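Uncharacterized protein (Bacteroides uniformis, PDB 4IYK) is of unknown function but is a putative carbohydrate-binding protein, built from a transthyretin-like N-terminal domain followed by an E-set-like domain. Local coordinates at residues Tyr198-Ala203 with His215-Val220. Sequence-based numbering, arbitrary orientation.
Sequences YFRIGA and HNYAPV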
ATOM      1  N   TYR A 198       0.638 -11.222 -10.780  1.00 23.25           N
ATOM      2  CA  TYR A 198       1.077  -9.945 -10.261  1.00 23.33           C
ATOM      3  C   TYR A 198       1.722 -10.168  -8.890  1.00 25.18           C
ATOM      4  O   TYR A 198       1.159 -10.869  -8.036  1.00 22.54           O
ATOM      5  CB  TYR A 198      -0.111  -8.986 -10.207  1.00 26.10           C
ATOM      6  CG  TYR A 198      -0.677  -8.666 -11.585  1.00 30.64           C
ATOM      7  CD1 TYR A 198      -1.427  -9.607 -12.293  1.00 32.34           C
ATOM      8  CD2 TYR A 198      -0.433  -7.434 -12.195  1.00 33.52           C
ATOM      9  CE1 TYR A 198      -1.970  -9.311 -13.541  1.00 34.74           C
ATOM     10  CE2 TYR A 198      -0.991  -7.121 -13.441  1.00 35.51           C
ATOM     11  CZ  TYR A 198      -1.746  -8.068 -14.114  1.00 48.96           C
ATOM     12  OH  TYR A 198      -2.255  -7.791 -15.363  1.00 58.76           O
ATOM     13  N   PHE A 199       2.954  -9.666  -8.749  1.00 22.33           N
ATOM     14  CA  PHE A 199       3.776  -9.820  -7.544  1.00 22.31           C
ATOM     15  C   PHE A 199       3.997  -8.454  -6.936  1.00 26.85           C
ATOM     16  O   PHE A 199       4.157  -7.463  -7.662  1.00 26.53           O
ATOM     17  CB  PHE A 199       5.111 -10.529  -7.871  1.00 24.13           C
ATOM     18  CG  PHE A 199       4.914 -11.914  -8.434  1.00 25.19           C
ATOM     19  CD1 PHE A 199       4.833 -13.023  -7.590  1.00 27.62           C
ATOM     20  CD2 PHE A 199       4.722 -12.107  -9.798  1.00 26.06           C
ATOM     21  CE1 PHE A 199       4.586 -14.304  -8.108  1.00 27.46           C
ATOM     22  CE2 PHE A 199       4.490 -13.388 -10.316  1.00 28.29           C
ATOM     23  CZ  PHE A 199       4.410 -14.476  -9.468  1.00 26.16           C
ATOM     24  N   ARG A 200       3.938  -8.383  -5.618  1.00 23.77           N
ATOM     25  CA  ARG A 200       4.075  -7.101  -4.931  1.00 23.11           C
ATOM     26  C   ARG A 200       4.831  -7.248  -3.625  1.00 25.16           C
ATOM     27  O   ARG A 200       4.416  -7.983  -2.719  1.00 24.34           O
ATOM     28  CB  ARG A 200       2.684  -6.492  -4.681  1.00 22.70           C
ATOM     29  CG  ARG A 200       2.673  -4.985  -4.395  1.00 22.90           C
ATOM     30  CD  ARG A 200       1.260  -4.581  -4.005  1.00 24.15           C
ATOM     31  NE  ARG A 200       1.048  -3.126  -4.020  1.00 24.00           N
ATOM     32  CZ  ARG A 200      -0.036  -2.523  -3.535  1.00 31.16           C
ATOM     33  NH1 ARG A 200      -1.014  -3.234  -3.004  1.00 21.04           N
ATOM     34  NH2 ARG A 200      -0.148  -1.205  -3.585  1.00 22.27           N
ATOM     35  N   ILE A 201       5.958  -6.545  -3.525  1.00 21.24           N
ATOM     36  CA  ILE A 201       6.749  -6.516  -2.291  1.00 21.21           C
ATOM     37  C   ILE A 201       5.986  -5.658  -1.281  1.00 27.15           C
ATOM     38  O   ILE A 201       5.631  -4.533  -1.623  1.00 28.22           O
ATOM     39  CB  ILE A 201       8.166  -5.916  -2.528  1.00 23.01           C
ATOM     40  CG1 ILE A 201       8.994  -6.766  -3.493  1.00 23.23           C
ATOM     41  CG2 ILE A 201       8.920  -5.673  -1.163  1.00 24.55           C
ATOM     42  CD1 ILE A 201      10.115  -5.974  -4.221  1.00 24.28           C
ATOM     43  N   GLY A 202       5.791  -6.176  -0.073  1.00 24.79           N
ATOM     44  CA  GLY A 202       5.190  -5.463   1.041  1.00 25.64           C
ATOM     45  C   GLY A 202       6.107  -5.429   2.260  1.00 29.90           C
ATOM     46  O   GLY A 202       6.873  -6.367   2.499  1.00 28.86           O
ATOM     47  N   ALA A 203       6.020  -4.365   3.054  1.00 27.43           N
ATOM     48  CA  ALA A 203       6.786  -4.227   4.295  1.00 29.38           C
ATOM     49  C   ALA A 203       5.895  -3.631   5.348  1.00 31.12           C
ATOM     50  O   ALA A 203       5.307  -2.574   5.128  1.00 29.23           O
ATOM     51  CB  ALA A 203       8.029  -3.365   4.094  1.00 31.06           C
ATOM     52  N   HIS A 215       0.559  -2.413   5.780  1.00 27.36           N
ATOM     53  CA  HIS A 215       1.728  -2.576   4.928  1.00 26.10           C
ATOM     54  C   HIS A 215       1.972  -1.413   4.018  1.00 33.05           C
ATOM     55  O   HIS A 215       1.037  -0.813   3.464  1.00 32.75           O
ATOM     56  CB  HIS A 215       1.573  -3.819   3.997  1.00 25.36           C
ATOM     57  CG  HIS A 215       1.664  -5.142   4.681  1.00 27.07           C
ATOM     58  ND1 HIS A 215       0.589  -5.677   5.329  1.00 28.97           N
ATOM     59  CD2 HIS A 215       2.680  -6.032   4.703  1.00 28.10           C
ATOM     60  CE1 HIS A 215       0.991  -6.850   5.793  1.00 28.32           C
ATOM     61  NE2 HIS A 215       2.227  -7.127   5.396  1.00 28.40           N
ATOM     62  N   ASN A 216       3.259  -1.185   3.759  1.00 31.28           N
ATOM     63  CA  ASN A 216       3.765  -0.321   2.714  1.00 28.80           C
ATOM     64  C   ASN A 216       4.154  -1.244   1.552  1.00 30.41           C
ATOM     65  O   ASN A 216       4.460  -2.401   1.780  1.00 28.24           O
ATOM     66  CB  ASN A 216       4.918   0.512   3.210  1.00 28.84           C
ATOM     67  CG  ASN A 216       4.477   1.606   4.147  1.00 33.29           C
ATOM     68  OD1 ASN A 216       4.765   1.569   5.325  1.00 29.12           O
ATOM     69  ND2 ASN A 216       3.767   2.608   3.638  1.00 25.18           N
ATOM     70  N   TYR A 217       4.129  -0.736   0.321  1.00 27.05           N
ATOM     71  CA  TYR A 217       4.369  -1.520  -0.878  1.00 25.14           C
ATOM     72  C   TYR A 217       5.257  -0.851  -1.896  1.00 27.76           C
ATOM     73  O   TYR A 217       5.312   0.370  -1.995  1.00 26.96           O
ATOM     74  CB  TYR A 217       3.004  -1.777  -1.578  1.00 23.48           C
ATOM     75  CG  TYR A 217       2.037  -2.618  -0.779  1.00 23.17           C
ATOM     76  CD1 TYR A 217       2.209  -3.989  -0.666  1.00 22.88           C
ATOM     77  CD2 TYR A 217       0.971  -2.031  -0.093  1.00 24.43           C
ATOM     78  CE1 TYR A 217       1.315  -4.776   0.060  1.00 21.71           C
ATOM     79  CE2 TYR A 217       0.077  -2.802   0.646  1.00 25.15           C
ATOM     80  CZ  TYR A 217       0.250  -4.179   0.712  1.00 27.02           C
ATOM     81  OH  TYR A 217      -0.633  -4.975   1.386  1.00 26.72           O
ATOM     82  N   ALA A 218       5.878  -1.688  -2.717  1.00 24.69           N
ATOM     83  CA  ALA A 218       6.577  -1.325  -3.935  1.00 24.73           C
ATOM     84  C   ALA A 218       5.547  -1.472  -5.076  1.00 27.38           C
ATOM     85  O   ALA A 218       4.532  -2.125  -4.848  1.00 24.07           O
ATOM     86  CB  ALA A 218       7.758  -2.252  -4.162  1.00 25.76           C
ATOM     87  N   PRO A 219       5.724  -0.871  -6.274  1.00 27.86           N
ATOM     88  CA  PRO A 219       4.714  -1.062  -7.340  1.00 28.91           C
ATOM     89  C   PRO A 219       4.619  -2.537  -7.797  1.00 32.38           C
ATOM     90  O   PRO A 219       5.604  -3.285  -7.719  1.00 31.56           O
ATOM     91  CB  PRO A 219       5.212  -0.143  -8.479  1.00 30.90           C
ATOM     92  CG  PRO A 219       6.165   0.827  -7.810  1.00 35.69           C
ATOM     93  CD  PRO A 219       6.825  -0.001  -6.734  1.00 31.30           C
ATOM     94  N   VAL A 220       3.422  -2.952  -8.225  1.00 28.51           N
ATOM     95  CA  VAL A 220       3.113  -4.310  -8.724  1.00 27.33           C
ATOM     96  C   VAL A 220       3.983  -4.645  -9.966  1.00 29.49           C
ATOM     97  O   VAL A 220       4.208  -3.783 -10.819  1.00 26.98           O
ATOM     98  CB  VAL A 220       1.603  -4.425  -9.043  1.00 30.87           C
ATOM     99  CG1 VAL A 220       1.293  -5.699  -9.820  1.00 31.71           C
ATOM    100  CG2 VAL A 220       0.771  -4.365  -7.778  1.00 29.96           C
TER
HETATM  101  O   HOH W   1       1.960   0.175  -4.835  1.00 26.38           O
HETATM  102  O   HOH W   2       6.676  -5.184  -5.969  1.00 27.83           O
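Ala203 and Asn216 form an antiparallel hydrogen-bonded pair, each N reaching the other's O at 2.8 Å, and Ala218 N extends the ladder to Ile201 O at 3.1 Å with a nearly straight N-H...O angle of 168°. At Ala218-Pro219 the ladder is interrupted: a water accepts from Ile201 N and donates to Pro219 O, replacing the Ile201 N to Ala218 O bond expected from the register; pairing resumes between Phe199 and Val221. The principal side-chain contact is a cation-pi stack. The guanidinium of Arg200 lies flat over one face of the Tyr217 ring, with planes 9° apart and Arg200 CZ 3.8 Å from the ring centroid. CG of Arg200 is anti to the backbone N (chi1 -161°) and the chain runs extended to NE, which carries the flat group across the Tyr217 ring. Arg200 NH1 donates to the carbonyls of Ser32 and Val149, while Tyr217 OH hydrogen-bonds to Asp33 OD2 and Asn151 N; through Ser32 and Asp33 the stack ties the hairpin to the N-terminal domain. A leucine in place of Arg200 would probably leave that ring face without its cation and those two carbonyls without their donor. Val220 CG1 meets the Tyr198 ring edge, 3.4 Å from CD2. Strand 135-144 pairs antiparallel with the other side of 196-206, extending the hairpin 196-206/216-224 into a larger sheet, while Ile201 and Ala218 both pack on Pro112 of strand 107-117.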